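Local coordinates for seryl-tRNA synthetase (Pyrococcus horikoshii, PDB 2DQ0), which is a homodimeric class II aminoacyl-tRNA synthetase that probably uses ATP to attach serine to tRNA(Ser) and also to tRNA(Sec), at residues I19-L24 against N108-S113; L24-W29 against L348-A353. All blocks are in the same frame, centred on the assembly; numbering follows the deposited sequence.

Contact 1 (I19-L24 against N108-S113); sequences IKRGEL and NITHPS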
loop_
_atom_site.group_PDB
_atom_site.type_symbol
_atom_site.label_atom_id
_atom_site.label_comp_id
_atom_site.label_asym_id
_atom_site.label_seq_id
_atom_site.Cartn_x
_atom_site.Cartn_y
_atom_site.Cartn_z
ATOM N N ILE A 19 -24.688 23.865 -14.337
ATOM C CA ILE A 19 -24.498 25.231 -13.879
ATOM C C ILE A 19 -24.563 25.296 -12.354
ATOM O O ILE A 19 -23.829 26.063 -11.732
ATOM C CB ILE A 19 -25.525 26.188 -14.526
ATOM C CG1 ILE A 19 -25.206 26.323 -16.018
ATOM C CG2 ILE A 19 -25.450 27.572 -13.887
ATOM C CD1 ILE A 19 -26.271 27.025 -16.809
ATOM N N LYS A 20 -25.424 24.490 -11.743
ATOM C CA LYS A 20 -25.494 24.485 -10.288
ATOM C C LYS A 20 -24.171 23.923 -9.759
ATOM O O LYS A 20 -23.792 24.168 -8.612
ATOM C CB LYS A 20 -26.624 23.584 -9.795
ATOM C CG LYS A 20 -28.028 24.082 -10.005
ATOM C CD LYS A 20 -29.021 23.042 -9.463
ATOM C CE LYS A 20 -30.453 23.348 -9.879
ATOM N NZ LYS A 20 -31.350 22.171 -9.714
ATOM N N ARG A 21 -23.479 23.163 -10.607
ATOM C CA ARG A 21 -22.224 22.532 -10.220
ATOM C C ARG A 21 -21.010 23.375 -10.494
ATOM O O ARG A 21 -19.955 23.105 -9.961
ATOM C CB ARG A 21 -22.043 21.195 -10.939
ATOM C CG ARG A 21 -22.683 19.996 -10.266
ATOM C CD ARG A 21 -22.445 18.750 -11.121
ATOM N NE ARG A 21 -22.921 17.525 -10.484
ATOM C CZ ARG A 21 -22.346 16.946 -9.438
ATOM N NH1 ARG A 21 -22.865 15.836 -8.947
ATOM N NH2 ARG A 21 -21.255 17.466 -8.887
ATOM N N GLY A 22 -21.156 24.390 -11.334
ATOM C CA GLY A 22 -20.023 25.229 -11.654
ATOM C C GLY A 22 -19.231 24.615 -12.792
ATOM O O GLY A 22 -18.052 24.913 -12.989
ATOM N N GLU A 23 -19.874 23.741 -13.550
ATOM C CA GLU A 23 -19.207 23.099 -14.673
ATOM C C GLU A 23 -19.706 23.740 -15.952
ATOM O O GLU A 23 -20.175 23.057 -16.861
ATOM C CB GLU A 23 -19.520 21.605 -14.678
ATOM C CG GLU A 23 -19.135 20.928 -13.398
ATOM C CD GLU A 23 -17.640 21.019 -13.139
ATOM O OE1 GLU A 23 -16.864 20.485 -13.958
ATOM O OE2 GLU A 23 -17.243 21.624 -12.120
ATOM N N LEU A 24 -19.599 25.059 -16.026
ATOM C CA LEU A 24 -20.076 25.765 -17.199
ATOM C C LEU A 24 -19.353 25.429 -18.493
ATOM O O LEU A 24 -19.953 25.397 -19.560
ATOM C CB LEU A 24 -20.035 27.271 -16.953
ATOM C CG LEU A 24 -21.169 27.776 -16.054
ATOM C CD1 LEU A 24 -20.914 27.385 -14.593
ATOM C CD2 LEU A 24 -21.273 29.278 -16.199
ATOM N N ASN A 108 -22.494 13.193 -12.117
ATOM C CA ASN A 108 -23.806 12.672 -11.794
ATOM C C ASN A 108 -24.753 13.839 -11.563
ATOM O O ASN A 108 -24.343 14.900 -11.098
ATOM C CB ASN A 108 -23.751 11.804 -10.537
ATOM C CG ASN A 108 -24.891 10.795 -10.484
ATOM O OD1 ASN A 108 -24.955 9.947 -9.592
ATOM N ND2 ASN A 108 -25.799 10.883 -11.455
ATOM N N ILE A 109 -26.017 13.639 -11.920
ATOM C CA ILE A 109 -27.027 14.652 -11.733
ATOM C C ILE A 109 -27.291 14.692 -10.239
ATOM O O ILE A 109 -27.454 13.646 -9.604
ATOM C CB ILE A 109 -28.323 14.288 -12.471
ATOM C CG1 ILE A 109 -28.036 14.101 -13.959
ATOM C CG2 ILE A 109 -29.366 15.392 -12.279
ATOM C CD1 ILE A 109 -27.477 15.330 -14.622
ATOM N N THR A 110 -27.322 15.900 -9.680
ATOM C CA THR A 110 -27.555 16.077 -8.253
ATOM C C THR A 110 -29.012 15.843 -7.901
ATOM O O THR A 110 -29.913 16.047 -8.723
ATOM C CB THR A 110 -27.201 17.509 -7.775
ATOM O OG1 THR A 110 -28.182 18.434 -8.268
ATOM C CG2 THR A 110 -25.814 17.924 -8.271
ATOM N N HIS A 111 -29.227 15.423 -6.662
ATOM C CA HIS A 111 -30.553 15.187 -6.140
ATOM C C HIS A 111 -31.191 16.535 -5.789
ATOM O O HIS A 111 -30.500 17.526 -5.492
ATOM C CB HIS A 111 -30.475 14.307 -4.899
ATOM C CG HIS A 111 -31.813 13.915 -4.355
ATOM N ND1 HIS A 111 -32.605 14.782 -3.632
ATOM C CD2 HIS A 111 -32.505 12.753 -4.440
ATOM C CE1 HIS A 111 -33.723 14.167 -3.292
ATOM N NE2 HIS A 111 -33.687 12.936 -3.769
ATOM N N PRO A 112 -32.530 16.600 -5.842
ATOM C CA PRO A 112 -33.225 17.848 -5.523
ATOM C C PRO A 112 -32.914 18.372 -4.124
ATOM O O PRO A 112 -32.953 19.578 -3.894
ATOM C CB PRO A 112 -34.681 17.461 -5.691
ATOM C CG PRO A 112 -34.609 16.502 -6.839
ATOM C CD PRO A 112 -33.466 15.624 -6.424
ATOM N N SER A 113 -32.582 17.471 -3.202
ATOM C CA SER A 113 -32.297 17.866 -1.831
ATOM C C SER A 113 -30.941 18.519 -1.595
ATOM O O SER A 113 -30.709 19.086 -0.520
ATOM C CB SER A 113 -32.458 16.666 -0.877
ATOM O OG SER A 113 -31.562 15.614 -1.179
#
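Arg21, in the last turn of helix 11-21, faces the loop 108-113 with its CA 8.6 Å from the CA of Thr110, so the backbones stay apart and the arginine side chain spans the gap. The helix ends in a Schellman motif, with Gly22 leaving helical angles at a positive phi of 86°. The contact joins this helix to the chain that follows the long helical arm of the N-terminal tRNA-binding domain.

The guanidinium of Arg21 reaches the backbone carbonyl of Asn108. NH1 donates to Asn108 O at 2.8 Å, and the oxygen sits somewhat out of the guanidinium plane. A second, weak bond runs from Arg21 NE to the same Asn108 O at 3.0 Å. One carbonyl oxygen is thus shared by two donors of one group, and neither bond is straight. Arg21 is extended from CG to NE (chi2 and chi3 within 5° of 180°), which carries its flat end across to Asn108. NH2 of Arg21 bonds Gly349 O of the catalytic core, so the buried charged group is held from more than one direction.

Thr110 approaches Arg21 from the opposite direction. Its hydroxyl OG1 is bonded to Asp17 OD2 of helix 11-21. With CG2 anti to its own carbonyl carbon (chi1 72°), the methyl lies over one face of the guanidinium, Thr110 CG2 standing 3.7 Å from Arg21 NE.

Contact 2 (L24-W29 against L348-A353); sequences LEKVKW and LGYVAA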
loop_
_atom_site.group_PDB
_atom_site.type_symbol
_atom_site.label_atom_id
_atom_site.label_comp_id
_atom_site.label_asym_id
_atom_site.label_seq_id
_atom_site.Cartn_x
_atom_site.Cartn_y
_atom_site.Cartn_z
ATOM N N LEU A 24 -19.599 25.059 -16.026
ATOM C CA LEU A 24 -20.076 25.765 -17.199
ATOM C C LEU A 24 -19.353 25.429 -18.493
ATOM O O LEU A 24 -19.953 25.397 -19.560
ATOM C CB LEU A 24 -20.035 27.271 -16.953
ATOM C CG LEU A 24 -21.169 27.776 -16.054
ATOM C CD1 LEU A 24 -20.914 27.385 -14.593
ATOM C CD2 LEU A 24 -21.273 29.278 -16.199
ATOM N N GLU A 25 -18.063 25.160 -18.419
ATOM C CA GLU A 25 -17.344 24.862 -19.640
ATOM C C GLU A 25 -17.806 23.545 -20.254
ATOM O O GLU A 25 -17.354 23.155 -21.327
ATOM C CB GLU A 25 -15.835 24.884 -19.359
ATOM C CG GLU A 25 -15.395 26.245 -18.773
ATOM C CD GLU A 25 -13.894 26.514 -18.843
ATOM O OE1 GLU A 25 -13.310 26.397 -19.945
ATOM O OE2 GLU A 25 -13.305 26.865 -17.796
ATOM N N LYS A 26 -18.742 22.880 -19.582
ATOM C CA LYS A 26 -19.271 21.609 -20.065
ATOM C C LYS A 26 -20.747 21.643 -20.428
ATOM O O LYS A 26 -21.316 20.628 -20.823
ATOM C CB LYS A 26 -19.027 20.499 -19.040
ATOM C CG LYS A 26 -17.620 19.955 -19.079
ATOM C CD LYS A 26 -17.384 18.928 -17.991
ATOM C CE LYS A 26 -15.997 18.338 -18.126
ATOM N NZ LYS A 26 -15.713 17.345 -17.076
ATOM N N VAL A 27 -21.382 22.796 -20.294
ATOM C CA VAL A 27 -22.786 22.877 -20.660
ATOM C C VAL A 27 -22.886 22.670 -22.183
ATOM O O VAL A 27 -23.765 21.957 -22.667
ATOM C CB VAL A 27 -23.401 24.250 -20.258
ATOM C CG1 VAL A 27 -22.832 25.364 -21.121
ATOM C CG2 VAL A 27 -24.899 24.198 -20.382
ATOM N N LYS A 28 -21.953 23.263 -22.923
ATOM C CA LYS A 28 -21.930 23.155 -24.378
ATOM C C LYS A 28 -21.843 21.720 -24.886
ATOM O O LYS A 28 -21.939 21.470 -26.085
ATOM C CB LYS A 28 -20.751 23.947 -24.951
ATOM C CG LYS A 28 -19.383 23.446 -24.521
ATOM C CD LYS A 28 -18.290 24.065 -25.371
ATOM C CE LYS A 28 -16.922 23.924 -24.728
ATOM N NZ LYS A 28 -16.833 24.720 -23.471
ATOM N N TRP A 29 -21.661 20.780 -23.970
ATOM C CA TRP A 29 -21.543 19.370 -24.327
ATOM C C TRP A 29 -22.889 18.693 -24.552
ATOM O O TRP A 29 -22.996 17.758 -25.338
ATOM C CB TRP A 29 -20.807 18.618 -23.222
ATOM C CG TRP A 29 -19.328 18.708 -23.257
ATOM C CD1 TRP A 29 -18.557 19.398 -24.148
ATOM C CD2 TRP A 29 -18.426 18.017 -22.396
ATOM N NE1 TRP A 29 -17.226 19.171 -23.899
ATOM C CE2 TRP A 29 -17.117 18.327 -22.826
ATOM C CE3 TRP A 29 -18.597 17.157 -21.301
ATOM C CZ2 TRP A 29 -15.985 17.810 -22.200
ATOM C CZ3 TRP A 29 -17.469 16.639 -20.678
ATOM C CH2 TRP A 29 -16.180 16.967 -21.131
ATOM N N LEU A 348 -19.680 19.416 -4.351
ATOM C CA LEU A 348 -20.088 18.023 -4.373
ATOM C C LEU A 348 -19.212 16.964 -5.037
ATOM O O LEU A 348 -19.079 15.851 -4.502
ATOM C CB LEU A 348 -21.516 17.908 -4.910
ATOM C CG LEU A 348 -22.130 16.497 -4.809
ATOM C CD1 LEU A 348 -21.948 15.954 -3.388
ATOM C CD2 LEU A 348 -23.620 16.529 -5.215
ATOM N N GLY A 349 -18.611 17.256 -6.181
ATOM C CA GLY A 349 -17.803 16.208 -6.786
ATOM C C GLY A 349 -18.611 15.388 -7.780
ATOM O O GLY A 349 -19.825 15.238 -7.638
ATOM N N TYR A 350 -17.923 14.851 -8.782
ATOM C CA TYR A 350 -18.538 14.092 -9.862
ATOM C C TYR A 350 -19.336 12.823 -9.584
ATOM O O TYR A 350 -20.370 12.592 -10.198
ATOM C CB TYR A 350 -17.466 13.757 -10.902
ATOM C CG TYR A 350 -17.200 14.864 -11.888
ATOM C CD1 TYR A 350 -17.038 16.179 -11.447
ATOM C CD2 TYR A 350 -17.143 14.608 -13.267
ATOM C CE1 TYR A 350 -16.836 17.217 -12.343
ATOM C CE2 TYR A 350 -16.934 15.639 -14.179
ATOM C CZ TYR A 350 -16.783 16.952 -13.704
ATOM O OH TYR A 350 -16.593 18.013 -14.573
ATOM N N VAL A 351 -18.870 11.998 -8.665
ATOM C CA VAL A 351 -19.539 10.735 -8.433
ATOM C C VAL A 351 -20.869 10.761 -7.701
ATOM O O VAL A 351 -21.796 10.037 -8.068
ATOM C CB VAL A 351 -18.600 9.764 -7.698
ATOM C CG1 VAL A 351 -19.192 8.366 -7.730
ATOM C CG2 VAL A 351 -17.220 9.795 -8.344
ATOM N N ALA A 352 -20.985 11.600 -6.682
ATOM C CA ALA A 352 -22.208 11.607 -5.900
ATOM C C ALA A 352 -23.381 12.409 -6.426
ATOM O O ALA A 352 -23.224 13.389 -7.150
ATOM C CB ALA A 352 -21.894 12.042 -4.477
ATOM N N ALA A 353 -24.569 11.957 -6.053
ATOM C CA ALA A 353 -25.805 12.648 -6.393
ATOM C C ALA A 353 -26.107 13.538 -5.182
ATOM O O ALA A 353 -26.643 14.629 -5.318
ATOM C CB ALA A 353 -26.938 11.650 -6.596
#
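Lys26 and Tyr350 meet through one polar bond, and they carry the whole contact between segments 24-29 and 348-353. The backbones are far apart, with 12.7 Å between the CA atoms of these two residues.

The hydrogen bond runs from Lys26 NZ to Tyr350 OH at 2.7 Å. The two side chains come from opposite directions. The lysine is extended beyond CG, with all three torsions within 4° of 180°, which gives it the length to reach the tyrosine. Its ammonium lies at the edge of the phenol ring, near the ring plane, so it meets the hydroxyl end and not a face. Each partner has a further bond. Lys26 NZ also bonds Arg105 O, and Tyr350 OH also bonds Glu23 OE1. The phenol oxygen therefore lies between a lysine and a carboxylate, which probably polarises it.

The remaining contact across the segments is van der Waals. Lys26 CE comes within 3.6 Å of Tyr350 OH. Within segment 24-29, Lys26 CG rests over one face of the Trp29 indole, toward its rim.

Local bonds shape the turn. Val27 N bonds Leu24 O at 3.1 Å, in keeping with a short 3-10 segment at 24-26. Lys28 NZ folds back to Glu25 O at 2.7 Å.

The contact is a surface link between the base of the helical tRNA-binding arm and a loop between strands of the class II synthetase catalytic core.

In the fold
Contacts 1 and 2 lie close together on the same side of the chain's centre, their centres about 6 Å apart, and share Leu24. Their first segments follow each other through the turn from helix 11-21 into helix 28-65. Along the chain the segments alternate: 19-24, 24-29, 108-113, 348-353. Helices 28-65 and 72-103 fill most of the interval before 108-113. Segment 348-353 belongs to the core, between strands 338-342 and 354-362 of its mixed sheet. The contacts are probably joined directly by a backbone bond from Asn108 N to Tyr350 O, at 2.9 Å. Contact 1 brings the chain before the arm against the chain after it, and contact 2 links the entry to the arm to the core loop.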